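Local coordinates for glycosyl hydrolases family 31 family protein (Aspergillus niger, PDB 6DRU), which catalyses the release of alpha-xylose from the non-reducing terminal glucose of xyloglucan oligosaccharides, as an alpha-xylosidase of glycoside hydrolase family 31, at residues 73-78 with 82-87; 98-103 with 108-113; 102-107 with 222-227. All blocks are in the same frame, centred on the assembly; numbering follows the deposited sequence.

Interaction 1 (73-78 with 82-87); sequences PRTLRN and ILRTTG. With NAG (2-acetamido-2-deoxy-beta-D-glucopyranose), chain L; MAN (alpha-D-mannopyranose), chain I.
Leu76 and Leu83 face each other as a hydrogen-bonded antiparallel pair, bonded in both directions: Leu76 N gives to Leu83 O at 3.0 Å, and Leu83 N returns a nearly straight bond to Leu76 O at 2.7 Å. The strand axes run at 168° to each other. One residue further along, Ile82 fills the angle between two side chains of 73-78. With CG2 anti to its backbone N, that methyl reaches Thr75 CG2 at 3.7 Å, while the other branch meets the aliphatic part of Arg77, Ile82 CG1 lying 3.7 Å from Arg77 CG. The extended Arg77 chain, CG anti to the backbone N (chi1 175°), lays its methylenes against Ile82 and carries the charged end onward, NE bonding to Gly79 O and the guanidinium making a cation-pi contact with Phe3. Packing slackens at the other end. There Thr85 OG1 accepts from Arg74 N at 2.7 Å in a bent bond, and the exposed Arg74 chain kinks at its third torsion and leads away from 82-87. On the Thr75 side, Arg84 runs alongside Thr75, its CG 3.9 Å from Thr75 OG1; a mannose O4 of an attached glycan sits over one face of its guanidinium, and Glu108 takes NH1 in a salt bridge. Behind the hairpin, Leu83 rests on Ile21 of strand 17-23 and Thr85 on Leu10 and Ile12 of strand 10-14, while Arg74 lies against strand 66-68. Strand 74-78 is an outer strand of a four-stranded antiparallel sheet, and strand 81-85 passes the pairing on to strand 98-102.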
loop_
_atom_site.group_PDB
_atom_site.type_symbol
_atom_site.label_atom_id
_atom_site.label_comp_id
_atom_site.label_asym_id
_atom_site.label_seq_id
_atom_site.Cartn_x
_atom_site.Cartn_y
_atom_site.Cartn_z
ATOM N N PRO A 73 -7.622 -31.321 22.011
ATOM C CA PRO A 73 -8.059 -30.302 22.973
ATOM C C PRO A 73 -7.287 -30.382 24.281
ATOM O O PRO A 73 -6.847 -31.452 24.710
ATOM C CB PRO A 73 -9.542 -30.631 23.185
ATOM C CG PRO A 73 -9.660 -32.073 22.840
ATOM C CD PRO A 73 -8.673 -32.315 21.739
ATOM N N ARG A 74 -7.127 -29.220 24.920
ATOM C CA ARG A 74 -6.446 -29.120 26.204
ATOM C C ARG A 74 -7.233 -28.191 27.118
ATOM O O ARG A 74 -8.156 -27.492 26.690
ATOM C CB ARG A 74 -5.005 -28.611 26.053
ATOM C CG ARG A 74 -4.225 -29.261 24.929
ATOM C CD ARG A 74 -2.768 -28.843 24.950
ATOM N NE ARG A 74 -1.904 -29.911 24.460
ATOM C CZ ARG A 74 -1.212 -30.733 25.241
ATOM N NH1 ARG A 74 -1.282 -30.609 26.560
ATOM N NH2 ARG A 74 -0.451 -31.676 24.704
ATOM N N THR A 75 -6.855 -28.187 28.394
ATOM C CA THR A 75 -7.534 -27.389 29.406
ATOM C C THR A 75 -6.510 -26.840 30.388
ATOM O O THR A 75 -5.588 -27.550 30.800
ATOM C CB THR A 75 -8.596 -28.214 30.152
ATOM O OG1 THR A 75 -9.554 -28.728 29.216
ATOM C CG2 THR A 75 -9.320 -27.362 31.185
ATOM N N LEU A 76 -6.678 -25.572 30.760
ATOM C CA LEU A 76 -5.806 -24.909 31.716
ATOM C C LEU A 76 -6.664 -24.042 32.624
ATOM O O LEU A 76 -7.580 -23.361 32.155
ATOM C CB LEU A 76 -4.737 -24.059 31.014
ATOM C CG LEU A 76 -3.339 -24.007 31.642
ATOM C CD1 LEU A 76 -2.374 -23.282 30.716
ATOM C CD2 LEU A 76 -3.344 -23.353 33.021
ATOM N N ARG A 77 -6.370 -24.075 33.920
ATOM C CA ARG A 77 -7.147 -23.344 34.908
ATOM C C ARG A 77 -6.233 -22.467 35.748
ATOM O O ARG A 77 -5.162 -22.902 36.183
ATOM C CB ARG A 77 -7.931 -24.292 35.824
ATOM C CG ARG A 77 -8.668 -23.576 36.945
ATOM C CD ARG A 77 -9.572 -24.508 37.729
ATOM N NE ARG A 77 -10.260 -23.797 38.802
ATOM C CZ ARG A 77 -11.154 -24.349 39.614
ATOM N NH1 ARG A 77 -11.475 -25.628 39.479
ATOM N NH2 ARG A 77 -11.726 -23.620 40.561
ATOM N N ASN A 78 -6.668 -21.228 35.967
ATOM C CA ASN A 78 -5.979 -20.287 36.845
ATOM C C ASN A 78 -7.047 -19.529 37.621
ATOM O O ASN A 78 -7.809 -18.756 37.034
ATOM C CB ASN A 78 -5.093 -19.328 36.051
ATOM C CG ASN A 78 -4.524 -18.216 36.909
ATOM O OD1 ASN A 78 -4.291 -18.394 38.105
ATOM N ND2 ASN A 78 -4.303 -17.054 36.302
ATOM N N ILE A 82 -11.156 -20.705 33.392
ATOM C CA ILE A 82 -10.663 -21.917 32.752
ATOM C C ILE A 82 -10.584 -21.679 31.253
ATOM O O ILE A 82 -11.497 -21.098 30.656
ATOM C CB ILE A 82 -11.568 -23.131 33.061
ATOM C CG1 ILE A 82 -11.424 -23.556 34.524
ATOM C CG2 ILE A 82 -11.258 -24.299 32.138
ATOM C CD1 ILE A 82 -12.159 -24.839 34.856
ATOM N N LEU A 83 -9.491 -22.132 30.647
ATOM C CA LEU A 83 -9.319 -22.102 29.203
ATOM C C LEU A 83 -9.510 -23.505 28.646
ATOM O O LEU A 83 -8.995 -24.480 29.200
ATOM C CB LEU A 83 -7.934 -21.572 28.828
ATOM C CG LEU A 83 -7.340 -22.042 27.497
ATOM C CD1 LEU A 83 -8.031 -21.383 26.310
ATOM C CD2 LEU A 83 -5.840 -21.793 27.464
ATOM N N ARG A 84 -10.262 -23.602 27.553
ATOM C CA ARG A 84 -10.487 -24.870 26.867
ATOM C C ARG A 84 -10.216 -24.670 25.382
ATOM O O ARG A 84 -10.975 -23.977 24.697
ATOM C CB ARG A 84 -11.910 -25.382 27.098
ATOM C CG ARG A 84 -12.143 -25.970 28.480
ATOM C CD ARG A 84 -13.384 -26.851 28.507
ATOM N NE ARG A 84 -13.556 -27.512 29.797
ATOM C CZ ARG A 84 -14.364 -27.081 30.760
ATOM N NH1 ARG A 84 -15.084 -25.981 30.582
ATOM N NH2 ARG A 84 -14.452 -27.749 31.901
ATOM N N THR A 85 -9.130 -25.263 24.888
ATOM C CA THR A 85 -8.860 -25.259 23.457
ATOM C C THR A 85 -9.724 -26.314 22.779
ATOM O O THR A 85 -9.821 -27.449 23.254
ATOM C CB THR A 85 -7.378 -25.517 23.177
ATOM O OG1 THR A 85 -7.009 -26.815 23.663
ATOM C CG2 THR A 85 -6.512 -24.460 23.851
ATOM N N THR A 86 -10.364 -25.935 21.674
ATOM C CA THR A 86 -11.292 -26.810 20.974
ATOM C C THR A 86 -11.047 -26.698 19.476
ATOM O O THR A 86 -10.208 -25.916 19.016
ATOM C CB THR A 86 -12.751 -26.469 21.309
ATOM O OG1 THR A 86 -12.983 -25.073 21.085
ATOM C CG2 THR A 86 -13.068 -26.815 22.759
ATOM N N GLY A 87 -11.789 -27.498 18.710
ATOM C CA GLY A 87 -11.759 -27.431 17.266
ATOM C C GLY A 87 -12.784 -26.450 16.726
ATOM O O GLY A 87 -13.401 -25.676 17.460
HETATM C C1 NAG L . -3.129 -29.543 34.815
HETATM C C2 NAG L . -2.730 -30.829 34.120
HETATM C C3 NAG L . -3.538 -31.063 32.898
HETATM C C4 NAG L . -5.015 -30.967 33.212
HETATM C C5 NAG L . -5.317 -29.661 33.915
HETATM C C6 NAG L . -6.777 -29.625 34.311
HETATM C C7 NAG L . -0.383 -31.299 34.701
HETATM C C8 NAG L . 1.087 -31.255 34.347
HETATM N N2 NAG L . -1.346 -30.788 33.793
HETATM O O3 NAG L . -3.206 -32.321 32.355
HETATM O O4 NAG L . -5.759 -31.034 32.017
HETATM O O5 NAG L . -4.514 -29.552 35.067
HETATM O O6 NAG L . -7.230 -28.289 34.315
HETATM O O7 NAG L . -0.737 -31.773 35.763
HETATM C C1 MAN I . -20.686 -28.494 27.425
HETATM C C2 MAN I . -20.815 -29.564 28.486
HETATM C C3 MAN I . -19.936 -29.214 29.668
HETATM C C4 MAN I . -18.538 -28.841 29.219
HETATM C C5 MAN I . -18.585 -27.878 28.051
HETATM C C6 MAN I . -17.176 -27.626 27.561
HETATM O O2 MAN I . -20.422 -30.811 27.962
HETATM O O3 MAN I . -19.858 -30.329 30.526
HETATM O O4 MAN I . -17.856 -28.231 30.290
HETATM O O5 MAN I . -19.347 -28.425 27.000
HETATM O O6 MAN I . -16.706 -28.780 26.902
#

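Interaction 2 (98-103 with 108-113); sequences SFYRVN and ETLLTN. With MAN (alpha-D-mannopyranose), chain B; MAN (alpha-D-mannopyranose), chain C; MAN (alpha-D-mannopyranose), chain D.
The Tyr100 ring carries Leu110 over one face: CD1 of Leu110 stands 4.0 Å from the ring centroid, 16° off the normal, a CH-pi contact. The opposite face takes the Arg84 guanidinium in a cation-pi contact. At its edge lie two mannoses of an attached glycan, the nearer approach being Tyr100 CE2 to O5 of the chain C sugar at 3.5 Å. The Phe99 ring, on the other side of the sheet, has Thr112 O at its edge, in the ring plane. Over one face of the Arg101 guanidinium sits Thr109 CB, and Leu111 crosses the Arg101 chain at about a right angle; Arg101 NH2 bonds to Lys185 O. Thr109 OG1 lies near the plane of the Asn103 amide, whose ND2 gives to it at 3.2 Å and also to Ser107 OG. Sugar contacts line the outer strand: Glu108 O accepts from O6 of the chain C mannose at 3.0 Å, and Asn113 ND2 gives to O3 of the chain B mannose at 3.1 Å. Asn113 OD1 is also held by Ser142 OG. Along the backbone the pairing slips by one: Phe99 N gives to Thr112 O at 2.9 Å, while Phe99 O takes Leu111 N at 2.8 Å. Two residues thus face one, the signature of a classic beta bulge in an antiparallel hairpin.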
loop_
_atom_site.group_PDB
_atom_site.type_symbol
_atom_site.label_atom_id
_atom_site.label_comp_id
_atom_site.label_asym_id
_atom_site.label_seq_id
_atom_site.Cartn_x
_atom_site.Cartn_y
_atom_site.Cartn_z
ATOM N N SER A 98 -11.594 -20.823 24.157
ATOM C CA SER A 98 -12.853 -20.591 24.850
ATOM C C SER A 98 -12.555 -20.404 26.330
ATOM O O SER A 98 -11.675 -21.073 26.878
ATOM C CB SER A 98 -13.836 -21.749 24.643
ATOM O OG SER A 98 -13.318 -22.962 25.154
ATOM N N PHE A 99 -13.290 -19.497 26.971
ATOM C CA PHE A 99 -13.030 -19.105 28.350
ATOM C C PHE A 99 -14.278 -19.291 29.200
ATOM O O PHE A 99 -15.357 -18.804 28.846
ATOM C CB PHE A 99 -12.552 -17.652 28.419
ATOM C CG PHE A 99 -11.248 -17.412 27.718
ATOM C CD1 PHE A 99 -10.045 -17.646 28.365
ATOM C CD2 PHE A 99 -11.224 -16.966 26.407
ATOM C CE1 PHE A 99 -8.841 -17.431 27.720
ATOM C CE2 PHE A 99 -10.024 -16.751 25.756
ATOM C CZ PHE A 99 -8.831 -16.983 26.414
ATOM N N TYR A 100 -14.122 -19.989 30.323
ATOM C CA TYR A 100 -15.199 -20.228 31.270
ATOM C C TYR A 100 -14.828 -19.673 32.638
ATOM O O TYR A 100 -13.650 -19.502 32.964
ATOM C CB TYR A 100 -15.511 -21.726 31.399
ATOM C CG TYR A 100 -15.943 -22.398 30.116
ATOM C CD1 TYR A 100 -15.007 -22.818 29.179
ATOM C CD2 TYR A 100 -17.287 -22.628 29.850
ATOM C CE1 TYR A 100 -15.400 -23.439 28.007
ATOM C CE2 TYR A 100 -17.689 -23.248 28.683
ATOM C CZ TYR A 100 -16.741 -23.652 27.764
ATOM O OH TYR A 100 -17.137 -24.269 26.600
ATOM N N ARG A 101 -15.850 -19.392 33.440
ATOM C CA ARG A 101 -15.679 -19.053 34.846
ATOM C C ARG A 101 -16.273 -20.153 35.715
ATOM O O ARG A 101 -17.376 -20.640 35.448
ATOM C CB ARG A 101 -16.338 -17.714 35.192
ATOM C CG ARG A 101 -16.644 -17.570 36.680
ATOM C CD ARG A 101 -16.983 -16.146 37.075
ATOM N NE ARG A 101 -18.016 -15.561 36.226
ATOM C CZ ARG A 101 -19.293 -15.921 36.246
ATOM N NH1 ARG A 101 -19.699 -16.876 37.070
ATOM N NH2 ARG A 101 -20.165 -15.332 35.438
ATOM N N VAL A 102 -15.542 -20.535 36.757
ATOM C CA VAL A 102 -16.029 -21.500 37.735
ATOM C C VAL A 102 -16.810 -20.726 38.790
ATOM O O VAL A 102 -16.233 -19.950 39.556
ATOM C CB VAL A 102 -14.880 -22.296 38.364
ATOM C CG1 VAL A 102 -15.379 -23.096 39.555
ATOM C CG2 VAL A 102 -14.246 -23.208 37.333
ATOM N N ASN A 103 -18.123 -20.932 38.826
ATOM C CA ASN A 103 -18.972 -20.220 39.766
ATOM C C ASN A 103 -18.813 -20.797 41.172
ATOM O O ASN A 103 -18.163 -21.824 41.388
ATOM C CB ASN A 103 -20.433 -20.285 39.326
ATOM C CG ASN A 103 -20.622 -19.900 37.872
ATOM O OD1 ASN A 103 -20.091 -18.890 37.411
ATOM N ND2 ASN A 103 -21.382 -20.707 37.141
ATOM N N GLU A 108 -20.108 -24.011 35.729
ATOM C CA GLU A 108 -19.269 -23.158 34.903
ATOM C C GLU A 108 -20.140 -22.304 33.994
ATOM O O GLU A 108 -21.254 -22.692 33.631
ATOM C CB GLU A 108 -18.288 -23.977 34.054
ATOM C CG GLU A 108 -17.243 -24.741 34.850
ATOM C CD GLU A 108 -16.385 -25.631 33.970
ATOM O OE1 GLU A 108 -16.620 -25.659 32.743
ATOM O OE2 GLU A 108 -15.471 -26.297 34.502
ATOM N N THR A 109 -19.619 -21.136 33.630
ATOM C CA THR A 109 -20.307 -20.204 32.747
ATOM C C THR A 109 -19.355 -19.772 31.643
ATOM O O THR A 109 -18.226 -19.356 31.923
ATOM C CB THR A 109 -20.809 -18.979 33.524
ATOM O OG1 THR A 109 -21.924 -19.352 34.343
ATOM C CG2 THR A 109 -21.228 -17.866 32.574
ATOM N N LEU A 110 -19.808 -19.868 30.396
ATOM C CA LEU A 110 -18.990 -19.447 29.265
ATOM C C LEU A 110 -18.924 -17.925 29.223
ATOM O O LEU A 110 -19.938 -17.258 28.988
ATOM C CB LEU A 110 -19.552 -19.998 27.959
ATOM C CG LEU A 110 -18.860 -19.439 26.712
ATOM C CD1 LEU A 110 -17.439 -19.971 26.605
ATOM C CD2 LEU A 110 -19.643 -19.759 25.457
ATOM N N LEU A 111 -17.732 -17.373 29.454
ATOM C CA LEU A 111 -17.541 -15.932 29.330
ATOM C C LEU A 111 -17.572 -15.503 27.868
ATOM O O LEU A 111 -18.378 -14.654 27.471
ATOM C CB LEU A 111 -16.225 -15.524 29.993
ATOM C CG LEU A 111 -16.057 -15.981 31.441
ATOM C CD1 LEU A 111 -14.646 -15.713 31.908
ATOM C CD2 LEU A 111 -17.060 -15.287 32.346
ATOM N N THR A 112 -16.695 -16.085 27.052
ATOM C CA THR A 112 -16.661 -15.856 25.613
ATOM C C THR A 112 -15.705 -16.864 24.996
ATOM O O THR A 112 -14.814 -17.392 25.668
ATOM C CB THR A 112 -16.218 -14.429 25.262
ATOM O OG1 THR A 112 -16.173 -14.281 23.836
ATOM C CG2 THR A 112 -14.840 -14.140 25.841
ATOM N N ASN A 113 -15.907 -17.128 23.709
ATOM C CA ASN A 113 -14.981 -17.921 22.917
ATOM C C ASN A 113 -14.720 -17.201 21.601
ATOM O O ASN A 113 -15.324 -16.167 21.304
ATOM C CB ASN A 113 -15.509 -19.347 22.679
ATOM C CG ASN A 113 -16.922 -19.375 22.125
ATOM O OD1 ASN A 113 -17.401 -18.400 21.550
ATOM N ND2 ASN A 113 -17.597 -20.505 22.299
HETATM C C1 MAN B . -22.579 -21.504 23.509
HETATM C C2 MAN B . -21.771 -21.113 22.288
HETATM C C3 MAN B . -20.925 -22.278 21.819
HETATM C C4 MAN B . -20.178 -22.887 22.983
HETATM C C5 MAN B . -21.169 -23.206 24.080
HETATM C C6 MAN B . -20.469 -23.892 25.235
HETATM O O2 MAN B . -20.940 -20.015 22.582
HETATM O O3 MAN B . -20.005 -21.819 20.858
HETATM O O4 MAN B . -19.536 -24.065 22.563
HETATM O O5 MAN B . -21.748 -22.006 24.528
HETATM O O6 MAN B . -21.432 -24.427 26.116
HETATM C C1 MAN C . -20.965 -25.188 27.235
HETATM C C2 MAN C . -21.919 -26.360 27.218
HETATM C C3 MAN C . -23.260 -25.925 27.765
HETATM C C4 MAN C . -23.080 -25.224 29.095
HETATM C C5 MAN C . -22.013 -24.159 28.973
HETATM C C6 MAN C . -21.815 -23.484 30.312
HETATM O O2 MAN C . -21.406 -27.401 28.016
HETATM O O3 MAN C . -24.079 -27.056 27.941
HETATM O O4 MAN C . -24.296 -24.625 29.472
HETATM O O5 MAN C . -20.803 -24.750 28.562
HETATM O O6 MAN C . -20.897 -24.230 31.081
HETATM C C1 MAN D . -20.431 -22.117 19.523
HETATM C C2 MAN D . -19.177 -22.419 18.734
HETATM C C3 MAN D . -18.297 -21.186 18.698
HETATM C C4 MAN D . -19.097 -19.982 18.253
HETATM C C5 MAN D . -20.377 -19.885 19.053
HETATM C C6 MAN D . -21.190 -18.714 18.547
HETATM O O2 MAN D . -19.526 -22.793 17.421
HETATM O O3 MAN D . -17.233 -21.393 17.800
HETATM O O4 MAN D . -18.334 -18.818 18.457
HETATM O O5 MAN D . -21.127 -21.066 18.902
HETATM O O6 MAN D . -21.935 -19.121 17.421
#

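Interaction 3 (102-107 with 222-227); sequences VNDDGS and AAQPGD
Gln224 reaches over to Val102, Asn103 and Asp104, and nearly all of this contact hangs on its one side chain. CB points at the 102-107 loop, and the second torsion (-61°) folds the chain over. CG then comes to 3.9 Å from Asp104 OD1. CD lies closer to that carboxylate, 3.6 Å from Asp104 OD1, with the two flat groups turned 33° apart. At the tip the amide divides its work: OE1 lies 3.6 Å from Asn103 CA, while NE2 gives a hydrogen bond to Val102 O at 3.0 Å, the acceptor lying in the amide plane. That bond helps set the rotation of the amide. The loop it meets is a type I turn from Asn103 to Gly106, buttressed by Ser107 OG, which takes Asn103 ND2 at 3.0 Å and gives to Asp105 OD1 at 2.8 Å. Gln224 itself opens a type II turn, closed by Asp227 N to Gln224 O at 3.1 Å. Asp227 then serves as N-cap of helix 228-239. The contact joins the tip of the 98-102/108-113 hairpin to the link between strand 216-222 and that helix.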
loop_
_atom_site.group_PDB
_atom_site.type_symbol
_atom_site.label_atom_id
_atom_site.label_comp_id
_atom_site.label_asym_id
_atom_site.label_seq_id
_atom_site.Cartn_x
_atom_site.Cartn_y
_atom_site.Cartn_z
ATOM N N VAL A 102 -15.542 -20.535 36.757
ATOM C CA VAL A 102 -16.029 -21.500 37.735
ATOM C C VAL A 102 -16.810 -20.726 38.790
ATOM O O VAL A 102 -16.233 -19.950 39.556
ATOM C CB VAL A 102 -14.880 -22.296 38.364
ATOM C CG1 VAL A 102 -15.379 -23.096 39.555
ATOM C CG2 VAL A 102 -14.246 -23.208 37.333
ATOM N N ASN A 103 -18.123 -20.932 38.826
ATOM C CA ASN A 103 -18.972 -20.220 39.766
ATOM C C ASN A 103 -18.813 -20.797 41.172
ATOM O O ASN A 103 -18.163 -21.824 41.388
ATOM C CB ASN A 103 -20.433 -20.285 39.326
ATOM C CG ASN A 103 -20.622 -19.900 37.872
ATOM O OD1 ASN A 103 -20.091 -18.890 37.411
ATOM N ND2 ASN A 103 -21.382 -20.707 37.141
ATOM N N ASP A 104 -19.427 -20.116 42.142
ATOM C CA ASP A 104 -19.345 -20.574 43.524
ATOM C C ASP A 104 -20.081 -21.892 43.726
ATOM O O ASP A 104 -19.667 -22.710 44.555
ATOM C CB ASP A 104 -19.895 -19.504 44.466
ATOM C CG ASP A 104 -19.081 -18.223 44.436
ATOM O OD1 ASP A 104 -17.855 -18.300 44.205
ATOM O OD2 ASP A 104 -19.667 -17.138 44.646
ATOM N N ASP A 105 -21.164 -22.117 42.981
ATOM C CA ASP A 105 -21.958 -23.332 43.109
ATOM C C ASP A 105 -21.383 -24.513 42.332
ATOM O O ASP A 105 -22.091 -25.506 42.136
ATOM C CB ASP A 105 -23.401 -23.068 42.661
ATOM C CG ASP A 105 -23.505 -22.718 41.185
ATOM O OD1 ASP A 105 -22.463 -22.440 40.556
ATOM O OD2 ASP A 105 -24.635 -22.726 40.651
ATOM N N GLY A 106 -20.130 -24.433 41.888
ATOM C CA GLY A 106 -19.484 -25.515 41.182
ATOM C C GLY A 106 -19.689 -25.518 39.678
ATOM O O GLY A 106 -18.844 -26.052 38.953
ATOM N N SER A 107 -20.789 -24.950 39.193
ATOM C CA SER A 107 -21.046 -24.931 37.761
ATOM C C SER A 107 -20.103 -23.954 37.059
ATOM O O SER A 107 -19.390 -23.165 37.687
ATOM C CB SER A 107 -22.500 -24.556 37.478
ATOM O OG SER A 107 -22.777 -23.232 37.898
ATOM N N ALA A 222 -11.779 -12.954 34.819
ATOM C CA ALA A 222 -13.125 -13.326 35.229
ATOM C C ALA A 222 -13.394 -12.939 36.679
ATOM O O ALA A 222 -12.482 -12.889 37.510
ATOM C CB ALA A 222 -13.352 -14.830 35.059
ATOM N N ALA A 223 -14.664 -12.668 36.973
ATOM C CA ALA A 223 -15.111 -12.408 38.334
ATOM C C ALA A 223 -16.539 -12.911 38.484
ATOM O O ALA A 223 -17.277 -13.041 37.503
ATOM C CB ALA A 223 -15.025 -10.920 38.689
ATOM N N GLN A 224 -16.923 -13.190 39.726
ATOM C CA GLN A 224 -18.271 -13.677 39.987
ATOM C C GLN A 224 -19.294 -12.598 39.634
ATOM O O GLN A 224 -19.027 -11.407 39.820
ATOM C CB GLN A 224 -18.420 -14.093 41.448
ATOM C CG GLN A 224 -17.517 -15.248 41.856
ATOM C CD GLN A 224 -17.794 -16.509 41.061
ATOM O OE1 GLN A 224 -18.926 -16.759 40.648
ATOM N NE2 GLN A 224 -16.758 -17.311 40.843
ATOM N N PRO A 225 -20.466 -12.981 39.122
ATOM C CA PRO A 225 -21.401 -11.981 38.592
ATOM C C PRO A 225 -21.877 -11.013 39.666
ATOM O O PRO A 225 -21.985 -11.357 40.846
ATOM C CB PRO A 225 -22.556 -12.828 38.045
ATOM C CG PRO A 225 -22.440 -14.137 38.742
ATOM C CD PRO A 225 -20.980 -14.353 38.980
ATOM N N GLY A 226 -22.157 -9.782 39.235
ATOM C CA GLY A 226 -22.503 -8.704 40.135
ATOM C C GLY A 226 -21.338 -8.102 40.890
ATOM O O GLY A 226 -21.503 -7.040 41.505
ATOM N N ASP A 227 -20.167 -8.729 40.850
ATOM C CA ASP A 227 -19.021 -8.300 41.646
ATOM C C ASP A 227 -18.066 -7.490 40.767
ATOM O O ASP A 227 -16.993 -7.940 40.361
ATOM C CB ASP A 227 -18.339 -9.516 42.272
ATOM C CG ASP A 227 -17.282 -9.143 43.287
ATOM O OD1 ASP A 227 -16.605 -8.111 43.098
ATOM O OD2 ASP A 227 -17.130 -9.889 44.278
#

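Coming from the N terminus, interaction 1 closes the tight turn between strands 74-78 and 81-85. The chain then makes a longer excursion and returns as strand 98-102, which pairs with 81-85, so that interaction 2, closing the next hairpin, completes the same four-stranded sheet. The two come in series, joined by a probable hydrogen bond between Ser98 OG and Arg84 O and by Ile82 packing on Val102. Interaction 3 shares Val102 and Asn103 with interaction 2, but leads out of that hairpin's turn to a segment more than a hundred residues later, tying the sheet to the loop after strand 216-222, which belongs to the eight-stranded mixed sheet.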